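Local coordinates for deacetylase EF_0837 (Enterococcus faecalis, PDB 2ICS), which is a binuclear zinc hydrolase of the amidohydrolase superfamily that deacetylates acetyl-(R)-mandelate in vitro with very low efficiency, at residues A[58-63]-A[270-275]; A[62-67]-A[89-94]; A[73-78]-A[107-112]; A[184-189]-A[313-318]; A[244-249]-A[280-285]. All coordinates share one frame; numbering follows the deposited sequence.

Contact 1 of 5, residues A[58-63]-A[270-275]; sequences DDHVHC and STDIYI. With ZN (zinc ion), chain B.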
# COMPACT_ATOMS: atom_id res chain seq x y z
N ASP A 58 -1.39 -3.60 1.73
CA ASP A 58 -0.20 -2.76 1.54
C ASP A 58 -0.09 -2.49 0.04
O ASP A 58 0.39 -3.34 -0.69
CB ASP A 58 1.04 -3.50 2.01
CG ASP A 58 2.23 -2.59 2.22
OD1 ASP A 58 2.26 -1.49 1.61
OD2 ASP A 58 3.15 -2.97 2.98
N ASP A 59 -0.52 -1.31 -0.42
CA ASP A 59 -0.48 -1.03 -1.85
C ASP A 59 0.83 -0.55 -2.46
O ASP A 59 0.86 -0.04 -3.57
CB ASP A 59 -1.63 -0.08 -2.26
CG ASP A 59 -1.44 1.33 -1.76
OD1 ASP A 59 -0.31 1.68 -1.35
OD2 ASP A 59 -2.42 2.10 -1.80
N HIS A 60 1.93 -0.68 -1.72
CA HIS A 60 3.22 -0.32 -2.29
C HIS A 60 4.23 -1.30 -1.72
O HIS A 60 4.74 -1.13 -0.61
CB HIS A 60 3.63 1.12 -2.00
CG HIS A 60 4.87 1.54 -2.73
ND1 HIS A 60 5.14 2.84 -3.12
CD2 HIS A 60 5.94 0.81 -3.14
CE1 HIS A 60 6.34 2.85 -3.74
NE2 HIS A 60 6.86 1.64 -3.78
N VAL A 61 4.52 -2.32 -2.51
CA VAL A 61 5.41 -3.39 -2.11
C VAL A 61 6.33 -3.84 -3.25
O VAL A 61 6.10 -3.50 -4.41
CB VAL A 61 4.55 -4.58 -1.62
CG1 VAL A 61 5.26 -5.88 -1.82
CG2 VAL A 61 4.16 -4.36 -0.17
N HIS A 62 7.36 -4.61 -2.91
CA HIS A 62 8.28 -5.16 -3.89
C HIS A 62 8.52 -6.61 -3.47
O HIS A 62 9.32 -6.89 -2.58
CB HIS A 62 9.57 -4.35 -3.93
CG HIS A 62 9.39 -2.98 -4.51
ND1 HIS A 62 9.08 -2.76 -5.83
CD2 HIS A 62 9.36 -1.77 -3.91
CE1 HIS A 62 8.88 -1.44 -5.99
NE2 HIS A 62 9.04 -0.79 -4.85
N CYS A 63 7.78 -7.52 -4.10
CA CYS A 63 7.87 -8.92 -3.75
C CYS A 63 8.07 -9.93 -4.88
O CYS A 63 7.59 -11.06 -4.79
CB CYS A 63 6.63 -9.32 -2.94
SG CYS A 63 5.07 -9.02 -3.77
N SER A 270 1.34 2.88 3.25
CA SER A 270 2.04 1.76 2.63
C SER A 270 3.50 1.77 3.07
O SER A 270 4.00 2.78 3.58
CB SER A 270 1.94 1.82 1.11
OG SER A 270 2.45 3.05 0.62
N THR A 271 4.20 0.67 2.83
CA THR A 271 5.58 0.50 3.27
C THR A 271 6.73 0.68 2.30
O THR A 271 7.82 1.06 2.72
CB THR A 271 5.76 -0.90 3.85
OG1 THR A 271 5.50 -1.86 2.82
CG2 THR A 271 4.81 -1.13 5.02
N ASP A 272 6.50 0.40 1.01
CA ASP A 272 7.57 0.42 0.01
C ASP A 272 8.66 -0.48 0.59
O ASP A 272 9.84 -0.16 0.57
CB ASP A 272 8.14 1.80 -0.24
CG ASP A 272 9.28 1.77 -1.25
OD1 ASP A 272 9.28 0.87 -2.11
OD2 ASP A 272 10.17 2.64 -1.21
N ILE A 273 8.21 -1.61 1.11
CA ILE A 273 9.07 -2.59 1.74
C ILE A 273 9.71 -3.59 0.77
O ILE A 273 9.14 -3.92 -0.28
CB ILE A 273 8.25 -3.39 2.78
CG1 ILE A 273 9.16 -4.25 3.65
CG2 ILE A 273 7.23 -4.29 2.06
CD1 ILE A 273 8.40 -4.93 4.79
N TYR A 274 10.91 -4.04 1.12
CA TYR A 274 11.61 -5.06 0.36
C TYR A 274 12.56 -5.66 1.40
O TYR A 274 12.77 -5.05 2.45
CB TYR A 274 12.32 -4.48 -0.88
CG TYR A 274 13.61 -3.72 -0.67
CD1 TYR A 274 14.83 -4.29 -1.03
CD2 TYR A 274 13.60 -2.42 -0.19
CE1 TYR A 274 16.01 -3.57 -0.92
CE2 TYR A 274 14.78 -1.69 -0.07
CZ TYR A 274 15.98 -2.27 -0.44
OH TYR A 274 17.15 -1.55 -0.33
N ILE A 275 13.09 -6.84 1.13
CA ILE A 275 13.90 -7.53 2.12
C ILE A 275 14.90 -6.71 2.94
O ILE A 275 14.99 -6.89 4.15
CB ILE A 275 14.62 -8.76 1.48
CG1 ILE A 275 15.09 -9.70 2.59
CG2 ILE A 275 15.80 -8.31 0.62
CD1 ILE A 275 15.37 -11.12 2.12
ZN ZN B . 8.96 1.12 -4.30
O HOH W 1 9.75 2.87 -3.67

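Contact 2 of 5, residues A[62-67]-A[89-94]; sequences HCFEKM and AGTTGA. With ZN (zinc ion), chain B.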
# COMPACT_ATOMS: atom_id res chain seq x y z
N HIS A 62 7.36 -4.61 -2.91
CA HIS A 62 8.28 -5.16 -3.89
C HIS A 62 8.52 -6.61 -3.47
O HIS A 62 9.32 -6.89 -2.58
CB HIS A 62 9.57 -4.35 -3.93
CG HIS A 62 9.39 -2.98 -4.51
ND1 HIS A 62 9.08 -2.76 -5.83
CD2 HIS A 62 9.36 -1.77 -3.91
CE1 HIS A 62 8.88 -1.44 -5.99
NE2 HIS A 62 9.04 -0.79 -4.85
N CYS A 63 7.78 -7.52 -4.10
CA CYS A 63 7.87 -8.92 -3.75
C CYS A 63 8.07 -9.93 -4.88
O CYS A 63 7.59 -11.06 -4.79
CB CYS A 63 6.63 -9.32 -2.94
SG CYS A 63 5.07 -9.02 -3.77
N PHE A 64 8.77 -9.53 -5.95
CA PHE A 64 9.09 -10.45 -7.03
C PHE A 64 10.40 -11.04 -6.54
O PHE A 64 11.46 -10.42 -6.68
CB PHE A 64 9.31 -9.70 -8.36
CG PHE A 64 9.71 -10.60 -9.50
CD1 PHE A 64 10.20 -10.06 -10.69
CD2 PHE A 64 9.60 -11.99 -9.40
CE1 PHE A 64 10.58 -10.88 -11.76
CE2 PHE A 64 9.98 -12.82 -10.46
CZ PHE A 64 10.46 -12.27 -11.64
N GLU A 65 10.34 -12.24 -5.95
CA GLU A 65 11.53 -12.87 -5.37
C GLU A 65 12.73 -13.13 -6.28
O GLU A 65 13.84 -13.34 -5.80
CB GLU A 65 11.14 -14.17 -4.65
CG GLU A 65 10.76 -15.32 -5.57
CD GLU A 65 10.50 -16.62 -4.81
OE1 GLU A 65 9.43 -16.75 -4.17
OE2 GLU A 65 11.38 -17.50 -4.83
N LYS A 66 12.52 -13.09 -7.60
CA LYS A 66 13.62 -13.34 -8.53
C LYS A 66 14.37 -12.08 -8.99
O LYS A 66 15.38 -12.19 -9.69
CB LYS A 66 13.11 -14.10 -9.76
CG LYS A 66 12.70 -15.53 -9.48
CD LYS A 66 13.84 -16.33 -8.88
CE LYS A 66 13.48 -17.80 -8.75
NZ LYS A 66 13.17 -18.40 -10.07
N MSE A 67 13.89 -10.91 -8.59
CA MSE A 67 14.53 -9.65 -8.97
C MSE A 67 15.84 -9.45 -8.21
O MSE A 67 15.97 -9.87 -7.07
CB MSE A 67 13.59 -8.47 -8.71
CG MSE A 67 14.10 -7.11 -9.20
SE MSE A 67 14.53 -7.06 -11.10
CE MSE A 67 12.75 -7.27 -11.84
N ALA A 89 4.71 -2.63 -6.50
CA ALA A 89 4.76 -1.35 -7.20
C ALA A 89 5.66 -1.25 -8.43
O ALA A 89 6.64 -0.49 -8.45
CB ALA A 89 5.11 -0.23 -6.22
N GLY A 90 5.33 -2.01 -9.47
CA GLY A 90 6.10 -1.95 -10.70
C GLY A 90 7.49 -2.55 -10.73
O GLY A 90 8.36 -2.09 -11.48
N THR A 91 7.72 -3.58 -9.93
CA THR A 91 9.03 -4.22 -9.93
C THR A 91 9.28 -4.78 -11.33
O THR A 91 10.41 -4.77 -11.82
CB THR A 91 9.09 -5.40 -8.94
OG1 THR A 91 8.85 -4.92 -7.61
CG2 THR A 91 10.46 -6.06 -9.00
N THR A 92 8.22 -5.25 -11.97
CA THR A 92 8.32 -5.84 -13.30
C THR A 92 7.61 -5.05 -14.37
O THR A 92 6.67 -4.31 -14.10
CB THR A 92 7.72 -7.27 -13.34
OG1 THR A 92 6.30 -7.20 -13.13
CG2 THR A 92 8.34 -8.14 -12.27
N GLY A 93 8.08 -5.24 -15.60
CA GLY A 93 7.48 -4.60 -16.75
C GLY A 93 6.81 -5.70 -17.55
O GLY A 93 6.80 -6.85 -17.11
N ALA A 94 6.25 -5.36 -18.70
CA ALA A 94 5.56 -6.35 -19.54
C ALA A 94 6.43 -7.56 -19.88
O ALA A 94 5.91 -8.66 -20.05
CB ALA A 94 5.08 -5.69 -20.82
ZN ZN B . 8.96 1.12 -4.30
O HOH W 2 10.44 -7.26 -5.99
O HOH W 1 9.75 2.87 -3.67

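Contact 3 of 5, residues A[73-78]-A[107-112]; sequences YPDEIG and AKTNVF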
# COMPACT_ATOMS: atom_id res chain seq x y z
N TYR A 73 10.00 -11.86 -0.25
CA TYR A 73 9.12 -13.01 -0.39
C TYR A 73 7.73 -12.64 0.10
O TYR A 73 7.54 -12.30 1.26
CB TYR A 73 9.68 -14.20 0.41
CG TYR A 73 11.10 -14.52 0.04
CD1 TYR A 73 12.17 -13.87 0.65
CD2 TYR A 73 11.39 -15.45 -0.98
CE1 TYR A 73 13.48 -14.11 0.27
CE2 TYR A 73 12.71 -15.70 -1.37
CZ TYR A 73 13.75 -15.02 -0.74
OH TYR A 73 15.04 -15.23 -1.13
N PRO A 74 6.74 -12.71 -0.81
CA PRO A 74 5.34 -12.39 -0.56
C PRO A 74 4.79 -12.69 0.83
O PRO A 74 4.25 -11.81 1.50
CB PRO A 74 4.62 -13.18 -1.65
CG PRO A 74 5.56 -13.04 -2.79
CD PRO A 74 6.91 -13.31 -2.15
N ASP A 75 4.93 -13.93 1.28
CA ASP A 75 4.38 -14.26 2.59
C ASP A 75 5.13 -13.68 3.78
O ASP A 75 4.59 -13.66 4.89
CB ASP A 75 4.20 -15.77 2.72
CG ASP A 75 3.22 -16.32 1.69
OD1 ASP A 75 2.29 -15.59 1.28
OD2 ASP A 75 3.38 -17.49 1.29
N GLU A 76 6.36 -13.22 3.58
CA GLU A 76 7.12 -12.62 4.69
C GLU A 76 6.65 -11.18 4.94
O GLU A 76 6.82 -10.66 6.03
CB GLU A 76 8.63 -12.60 4.41
CG GLU A 76 9.29 -13.97 4.37
CD GLU A 76 9.02 -14.78 5.63
OE1 GLU A 76 9.27 -14.27 6.74
OE2 GLU A 76 8.55 -15.92 5.50
N ILE A 77 6.08 -10.55 3.92
CA ILE A 77 5.59 -9.18 4.05
C ILE A 77 4.07 -9.17 4.05
O ILE A 77 3.44 -8.13 4.26
CB ILE A 77 6.04 -8.29 2.87
CG1 ILE A 77 5.47 -8.86 1.57
CG2 ILE A 77 7.56 -8.20 2.82
CD1 ILE A 77 5.66 -7.97 0.37
N GLY A 78 3.49 -10.33 3.78
CA GLY A 78 2.04 -10.43 3.73
C GLY A 78 1.41 -11.14 4.91
O GLY A 78 1.43 -10.64 6.03
N ALA A 107 1.73 -18.09 -3.41
CA ALA A 107 1.77 -17.39 -2.13
C ALA A 107 0.42 -17.47 -1.42
O ALA A 107 -0.62 -17.49 -2.07
CB ALA A 107 2.17 -15.93 -2.33
N LYS A 108 0.44 -17.53 -0.10
CA LYS A 108 -0.80 -17.59 0.67
C LYS A 108 -1.45 -16.21 0.56
O LYS A 108 -2.68 -16.09 0.45
CB LYS A 108 -0.49 -17.91 2.13
CG LYS A 108 0.08 -19.31 2.37
CD LYS A 108 0.55 -19.46 3.82
CE LYS A 108 0.92 -20.90 4.18
NZ LYS A 108 2.02 -21.45 3.34
N THR A 109 -0.61 -15.19 0.58
CA THR A 109 -1.05 -13.81 0.49
C THR A 109 -1.60 -13.52 -0.90
O THR A 109 -1.12 -14.09 -1.88
CB THR A 109 0.12 -12.84 0.74
OG1 THR A 109 0.80 -13.20 1.95
CG2 THR A 109 -0.37 -11.41 0.85
N ASN A 110 -2.60 -12.65 -1.00
CA ASN A 110 -3.12 -12.28 -2.31
C ASN A 110 -2.10 -11.28 -2.84
O ASN A 110 -1.73 -10.33 -2.15
CB ASN A 110 -4.48 -11.59 -2.21
CG ASN A 110 -5.54 -12.49 -1.62
OD1 ASN A 110 -5.66 -13.66 -1.99
ND2 ASN A 110 -6.34 -11.96 -0.70
N VAL A 111 -1.63 -11.51 -4.06
CA VAL A 111 -0.64 -10.62 -4.65
C VAL A 111 -1.10 -10.03 -5.97
O VAL A 111 -1.42 -10.76 -6.91
CB VAL A 111 0.70 -11.36 -4.90
CG1 VAL A 111 1.70 -10.42 -5.55
CG2 VAL A 111 1.25 -11.90 -3.58
N PHE A 112 -1.14 -8.71 -6.04
CA PHE A 112 -1.50 -8.01 -7.26
C PHE A 112 -0.28 -7.19 -7.62
O PHE A 112 0.67 -7.11 -6.84
CB PHE A 112 -2.70 -7.08 -7.02
CG PHE A 112 -3.96 -7.81 -6.67
CD1 PHE A 112 -4.67 -8.51 -7.65
CD2 PHE A 112 -4.42 -7.84 -5.36
CE1 PHE A 112 -5.82 -9.21 -7.33
CE2 PHE A 112 -5.57 -8.54 -5.03
CZ PHE A 112 -6.28 -9.23 -6.02

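Contact 4 of 5, residues A[184-189]-A[313-318]; sequences PLMVHI and ENFHLT. With ZN (zinc ion), chain C; ADE (adenine), chain D.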
# COMPACT_ATOMS: atom_id res chain seq x y z
N PRO A 184 -5.56 2.66 -12.96
CA PRO A 184 -4.85 3.42 -11.93
C PRO A 184 -3.36 3.59 -12.20
O PRO A 184 -2.69 2.68 -12.67
CB PRO A 184 -5.12 2.63 -10.66
CG PRO A 184 -6.51 2.10 -10.91
CD PRO A 184 -6.40 1.61 -12.35
N LEU A 185 -2.86 4.78 -11.88
CA LEU A 185 -1.45 5.11 -12.06
C LEU A 185 -0.82 5.51 -10.73
O LEU A 185 -1.37 6.35 -10.02
CB LEU A 185 -1.31 6.28 -13.04
CG LEU A 185 0.02 7.04 -13.01
CD1 LEU A 185 1.12 6.16 -13.57
CD2 LEU A 185 -0.09 8.32 -13.82
N MSE A 186 0.31 4.90 -10.38
CA MSE A 186 1.01 5.27 -9.15
C MSE A 186 2.27 6.04 -9.55
O MSE A 186 3.03 5.59 -10.40
CB MSE A 186 1.42 4.05 -8.33
CG MSE A 186 2.22 4.44 -7.08
SE MSE A 186 2.72 3.00 -5.88
CE MSE A 186 1.07 2.88 -4.87
N VAL A 187 2.48 7.20 -8.94
CA VAL A 187 3.65 8.02 -9.26
C VAL A 187 4.60 8.16 -8.08
O VAL A 187 4.22 8.59 -7.00
CB VAL A 187 3.23 9.45 -9.72
CG1 VAL A 187 4.47 10.29 -10.04
CG2 VAL A 187 2.35 9.35 -10.96
N HIS A 188 5.84 7.76 -8.31
CA HIS A 188 6.87 7.85 -7.30
C HIS A 188 7.59 9.18 -7.51
O HIS A 188 7.83 9.60 -8.64
CB HIS A 188 7.81 6.63 -7.46
CG HIS A 188 9.28 6.92 -7.29
ND1 HIS A 188 10.10 6.06 -6.59
CD2 HIS A 188 10.04 7.91 -7.84
CE1 HIS A 188 11.32 6.54 -6.72
NE2 HIS A 188 11.33 7.66 -7.47
N ILE A 189 7.87 9.87 -6.41
CA ILE A 189 8.58 11.14 -6.47
C ILE A 189 9.80 11.04 -5.57
O ILE A 189 9.82 10.26 -4.61
CB ILE A 189 7.71 12.34 -5.98
CG1 ILE A 189 7.22 12.10 -4.55
CG2 ILE A 189 6.53 12.54 -6.93
CD1 ILE A 189 6.46 13.28 -3.95
N GLU A 313 -9.87 1.00 -2.55
CA GLU A 313 -10.47 1.96 -3.48
C GLU A 313 -9.45 2.53 -4.47
O GLU A 313 -9.77 2.74 -5.64
CB GLU A 313 -11.12 3.11 -2.71
CG GLU A 313 -12.51 2.81 -2.20
CD GLU A 313 -13.07 3.94 -1.36
OE1 GLU A 313 -12.69 5.10 -1.60
OE2 GLU A 313 -13.89 3.67 -0.46
N ASN A 314 -8.24 2.80 -4.01
CA ASN A 314 -7.21 3.36 -4.90
C ASN A 314 -7.01 2.50 -6.14
O ASN A 314 -6.81 3.02 -7.23
CB ASN A 314 -5.86 3.48 -4.19
CG ASN A 314 -5.87 4.48 -3.05
OD1 ASN A 314 -6.78 5.31 -2.94
ND2 ASN A 314 -4.84 4.42 -2.21
N PHE A 315 -7.05 1.18 -5.95
CA PHE A 315 -6.82 0.25 -7.05
C PHE A 315 -7.99 -0.63 -7.46
O PHE A 315 -7.81 -1.70 -8.05
CB PHE A 315 -5.58 -0.58 -6.74
CG PHE A 315 -4.34 0.25 -6.65
CD1 PHE A 315 -3.71 0.70 -7.81
CD2 PHE A 315 -3.85 0.66 -5.42
CE1 PHE A 315 -2.62 1.56 -7.74
CE2 PHE A 315 -2.75 1.52 -5.34
CZ PHE A 315 -2.14 1.97 -6.50
N HIS A 316 -9.19 -0.19 -7.13
CA HIS A 316 -10.39 -0.90 -7.50
C HIS A 316 -10.46 -2.37 -7.12
O HIS A 316 -10.86 -3.21 -7.92
CB HIS A 316 -10.62 -0.72 -9.00
CG HIS A 316 -10.75 0.72 -9.40
ND1 HIS A 316 -9.99 1.28 -10.41
CD2 HIS A 316 -11.51 1.72 -8.90
CE1 HIS A 316 -10.28 2.57 -10.51
NE2 HIS A 316 -11.20 2.86 -9.61
N LEU A 317 -10.04 -2.69 -5.89
CA LEU A 317 -10.14 -4.06 -5.41
C LEU A 317 -11.56 -4.09 -4.84
O LEU A 317 -11.77 -4.03 -3.62
CB LEU A 317 -9.10 -4.34 -4.32
CG LEU A 317 -7.62 -4.29 -4.73
CD1 LEU A 317 -7.37 -5.16 -5.95
CD2 LEU A 317 -7.23 -2.86 -5.03
N THR A 318 -12.53 -4.16 -5.75
CA THR A 318 -13.95 -4.17 -5.42
C THR A 318 -14.39 -5.25 -4.44
O THR A 318 -15.35 -5.07 -3.70
CB THR A 318 -14.81 -4.32 -6.70
OG1 THR A 318 -14.47 -5.54 -7.37
CG2 THR A 318 -14.56 -3.16 -7.65
ZN ZN C . 9.76 4.51 -5.18
N9 ADE D . 16.31 5.96 -5.39
C8 ADE D . 15.35 6.93 -5.30
N7 ADE D . 14.18 6.39 -5.09
C5 ADE D . 14.31 5.05 -5.02
C6 ADE D . 13.42 3.95 -4.82
N6 ADE D . 12.07 4.17 -4.62
N1 ADE D . 13.93 2.69 -4.82
C2 ADE D . 15.24 2.46 -5.00
N3 ADE D . 16.10 3.46 -5.20
C4 ADE D . 15.69 4.75 -5.22
O HOH W 1 9.75 2.87 -3.67

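Contact 5 of 5, residues A[244-249]-A[280-285]; sequences IGHGTD and NGPVYD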
# COMPACT_ATOMS: atom_id res chain seq x y z
N ILE A 244 1.72 6.91 1.44
CA ILE A 244 2.97 6.96 2.21
C ILE A 244 4.20 6.32 1.54
O ILE A 244 5.21 7.00 1.35
CB ILE A 244 2.79 6.30 3.61
CG1 ILE A 244 1.79 7.10 4.45
CG2 ILE A 244 4.14 6.25 4.34
CD1 ILE A 244 2.25 8.50 4.79
N GLY A 245 4.13 5.04 1.19
CA GLY A 245 5.26 4.37 0.58
C GLY A 245 6.55 4.66 1.34
O GLY A 245 7.54 5.07 0.76
N HIS A 246 6.52 4.42 2.66
CA HIS A 246 7.66 4.70 3.55
C HIS A 246 9.03 4.50 2.93
O HIS A 246 9.79 5.46 2.76
CB HIS A 246 7.56 3.87 4.83
CG HIS A 246 8.49 4.32 5.91
ND1 HIS A 246 9.86 4.34 5.75
CD2 HIS A 246 8.26 4.78 7.16
CE1 HIS A 246 10.43 4.80 6.85
NE2 HIS A 246 9.48 5.08 7.72
N GLY A 247 9.37 3.25 2.62
CA GLY A 247 10.65 2.97 2.00
C GLY A 247 11.88 3.34 2.82
O GLY A 247 11.79 3.86 3.93
N THR A 248 13.04 3.05 2.25
CA THR A 248 14.30 3.34 2.91
C THR A 248 14.55 4.84 3.03
O THR A 248 15.13 5.29 4.01
CB THR A 248 15.47 2.68 2.15
OG1 THR A 248 15.25 1.26 2.10
CG2 THR A 248 16.80 2.96 2.84
N ASP A 249 14.09 5.62 2.06
CA ASP A 249 14.32 7.06 2.10
C ASP A 249 13.13 7.95 1.78
O ASP A 249 13.31 9.12 1.46
CB ASP A 249 15.47 7.42 1.15
CG ASP A 249 16.82 6.98 1.67
OD1 ASP A 249 17.21 7.41 2.79
OD2 ASP A 249 17.50 6.20 0.97
N ASN A 280 16.53 -4.98 8.13
CA ASN A 280 17.35 -4.02 8.86
C ASN A 280 16.69 -2.68 9.16
O ASN A 280 17.34 -1.79 9.72
CB ASN A 280 18.65 -3.77 8.09
CG ASN A 280 19.31 -5.06 7.62
OD1 ASN A 280 19.53 -5.98 8.40
ND2 ASN A 280 19.63 -5.13 6.32
N GLY A 281 15.42 -2.52 8.81
CA GLY A 281 14.74 -1.26 9.06
C GLY A 281 15.11 -0.28 7.95
O GLY A 281 15.89 -0.64 7.07
N PRO A 282 14.60 0.96 7.98
CA PRO A 282 13.69 1.59 8.95
C PRO A 282 12.22 1.14 8.89
O PRO A 282 11.46 1.39 9.82
CB PRO A 282 13.86 3.07 8.65
CG PRO A 282 14.02 3.07 7.16
CD PRO A 282 15.00 1.93 6.94
N VAL A 283 11.82 0.50 7.80
CA VAL A 283 10.45 0.01 7.67
C VAL A 283 10.50 -1.49 7.90
O VAL A 283 10.98 -2.23 7.05
CB VAL A 283 9.86 0.30 6.27
CG1 VAL A 283 10.94 0.24 5.24
CG2 VAL A 283 8.76 -0.72 5.94
N TYR A 284 10.00 -1.94 9.03
CA TYR A 284 10.05 -3.37 9.32
C TYR A 284 8.83 -4.13 8.82
O TYR A 284 8.94 -5.29 8.43
CB TYR A 284 10.23 -3.58 10.82
CG TYR A 284 11.52 -3.01 11.36
CD1 TYR A 284 11.64 -1.66 11.69
CD2 TYR A 284 12.64 -3.83 11.53
CE1 TYR A 284 12.84 -1.14 12.19
CE2 TYR A 284 13.84 -3.33 12.02
CZ TYR A 284 13.94 -1.99 12.36
OH TYR A 284 15.14 -1.51 12.84
N ASP A 285 7.68 -3.47 8.85
CA ASP A 285 6.43 -4.06 8.41
C ASP A 285 5.33 -2.98 8.37
O ASP A 285 5.58 -1.82 8.70
CB ASP A 285 6.04 -5.22 9.34
CG ASP A 285 6.11 -4.84 10.81
OD1 ASP A 285 6.29 -5.74 11.65
OD2 ASP A 285 5.96 -3.65 11.14

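Contact 1 of 5, residues A[58-63]-A[270-275]
His60 and Asp272 run alongside one another in the same direction, both reaching one zinc ion, with ring and carboxylate planes 47° apart. CB of Asp272 sits over a face of the His60 imidazole, 3.8 Å from its centroid, in a CH-pi contact, while its OD1 swings round to the metal at 2.2 Å from zinc. His62 meets the same carboxylate differently: its ring is turned 71° from the carboxylate plane and OD1 comes in at the ring edge. NE2 of each histidine binds the zinc, and ND1 of His60 bonds to Thr210, that of His62 to Thr91; with zinc on one nitrogen and a hydroxyl on the other, the rotation of each ring is fixed. Farther back along the strand, Asp58 meets Thr271 almost perpendicularly and grips it with both oxygens: OD2 takes the hydroxyl OG1 at 2.6 Å, and OD1 accepts the Thr271 backbone N at 3.1 Å, each on the syn side. Asp272 N bonds to His60 O at 2.8 Å. Water 1 bridges to the second zinc ion, and carboxylated Lys154 completes the site. The His-X-His pair ending one strand, facing an aspartate from a late loop, is the hallmark metal site of amidohydrolase TIM barrels.

Contact 2 of 5, residues A[62-67]-A[89-94]
His62 belongs to the His-X-His motif of the amidohydrolase barrel, and here its ring is held at its edge by Thr91 in the loop that follows strand 83-89. Starting at CB, the side chain passes Thr91 OG1 at 3.8 Å, and CG stays close to the same oxygen. ND1 is the gripping atom: it donates to OG1 at 2.8 Å, N-H...O angle 169°, with the oxygen only 3° out of the ring plane. Further round, CE1 lies 3.5 Å from the carbonyl O of Ala89 and also meets the Ala89 methyl, before NE2 reaches the zinc. Thr91 OG1 is itself bonded to Asp88, so a hydroxyl and a carboxylate back the metal ligand in series, an arrangement that would probably make the imidazole more electron-rich. The other branch of Thr91, CG2, packs against CB of Phe64 and the bent chain of selenomethionine Met67, whose CG is 3.8 Å from CG2. Water 2 accepts from Phe64 N at 2.8 Å and donates to Thr91 OG1.

Contact 3 of 5, residues A[73-78]-A[107-112]
With chi1 at -62°, Asp75 sets CG opposite its carbonyl carbon and swings the carboxylate over the loop at 107-109; Thr109, chi1 -51°, places OG1 in the matching position so that it meets the carboxylate. The two side chains run antiparallel alongside one another. The contact joins the short helix 74-77, which follows the metal-binding end of strand 51-61, to the entry of strand 110-114, one of the parallel strands of the TIM barrel. OD1 of Asp75 is gripped twice by Thr109: its backbone N arrives nearly along the C-O axis at 3.0 Å, and its hydroxyl OG1 donates, at 2.9 Å, to the anti lone pair of Asp75 OD1. Lys108 N adds weak bonds to both oxygens, so the carboxylate rests against successive backbone amides of the loop before the strand. Thr109 OG1 in turn accepts from Val79 N, tying the hydroxyl to the chain just beyond the helix. Gly78 CA lies 3.5 Å from Thr109 OG1. Beside the polar cluster runs an apolar one, in which Pro74 presents its CB: this atom is 3.7 Å from CB of Ala107 and 4.1 Å from CG2 of Val111.

Contact 4 of 5, residues A[184-189]-A[313-318]
Phe315 carries the close part of this contact, meeting Pro184, just before strand 186-189, and Met186 at its start. The methyl of selenomethionine Met186 comes in at the ring edge, CE 3.7 Å from CZ of Phe315, with the two side chains roughly perpendicular. Extended through chi1 and chi2 (177° and 176°) and bent only at chi3, the Met186 chain brings CE out to the ring. At another part of the ring, CB of Pro184 lies 3.7 Å from CD1 of Phe315, and the proline also touches the carbonyl O of Asn314. Strand 186-189 is one of the parallel strands of the TIM barrel, and helix 309-314 ends here in a Schellman motif whose C-prime residue, His316, has positive phi, so the end of the helix packs beside the start of the strand. The solvent side is thinner rather than more distant: exposed His316 offers only ND1 and CE1 of its ring, which Pro184 CG approaches obliquely, 3.6 Å from ND1. No hydrogen bond crosses between the segments, which meet through van der Waals contacts, mostly between carbons. At the far end of the strand, His188 binds the second zinc ion through ND1 at 2.1 Å, its ring edge turned to the adenine, whose N6 is 2.4 Å from the same zinc.

Contact 5 of 5, residues A[244-249]-A[280-285]
Gly247, with positive phi, comes 6.4 Å from Val283 and Thr248 comes 6.3 Å from Pro282, measured CA to CA, where the loop after strand 241-243 passes the irregular chain that follows helix 275-279; the peptide bond before Pro282 is cis. The imidazole of His246 is the centre of the side-chain packing. CB of Val283 lies over one of its faces, 4.1 Å from ND1, the two side chains passing with their ends in opposing senses. Pro282 approaches obliquely instead, its CG 4.0 Å from CE1 of His246. The same proline carbon also rests near the carbonyl oxygens of Gly247 and Thr248, while CG1 of Val283 sits 3.9 Å from Gly247 O. The ring is held by its own loop: ND1 of His246 donates to Gly247 O at 2.7 Å, N-H...O angle 153°; the donor lies in the carbonyl plane, on a lone pair of Gly247 O, and that oxygen is nearly in the ring plane. That carbonyl also takes the hydroxyl of Ser346. Around the pair, Gly245 O accepts from ND1 of His211, a ligand of the second zinc, and Gly247 N meets Thr271, next to the zinc ligand Asp272. Across the two segments the chemistry is van der Waals contact, aliphatic carbons against an imidazole and carbonyl oxygens, without hydrogen bonds; it suggests that the bond to Gly247 O largely sets the His246 ring, with Pro282 and Val283 packing on it.

Contacts 1 and 2 share His62 and the zinc site, where coordination and hydrogen bonds dominate; contact 1 is the most central, while contact 2 is buried but farther out and has an apolar flank. Contact 4 reaches the neighbouring zinc through its strand, yet its own interface is largely apolar and turns from buried to exposed; its Met186 packs on His60 of contact 1. Contact 5 is buried and free of hydrogen bonds across its segments, and probably bonds to contact 1 through Ser270 OG with Gly245 N and Thr271 O with Gly247 N. Contact 3 is only partly buried and trades metal for a carboxylate held by backbone amides and a hydroxyl; its Ile77 packs on Cys63 and Ile273 of contact 1.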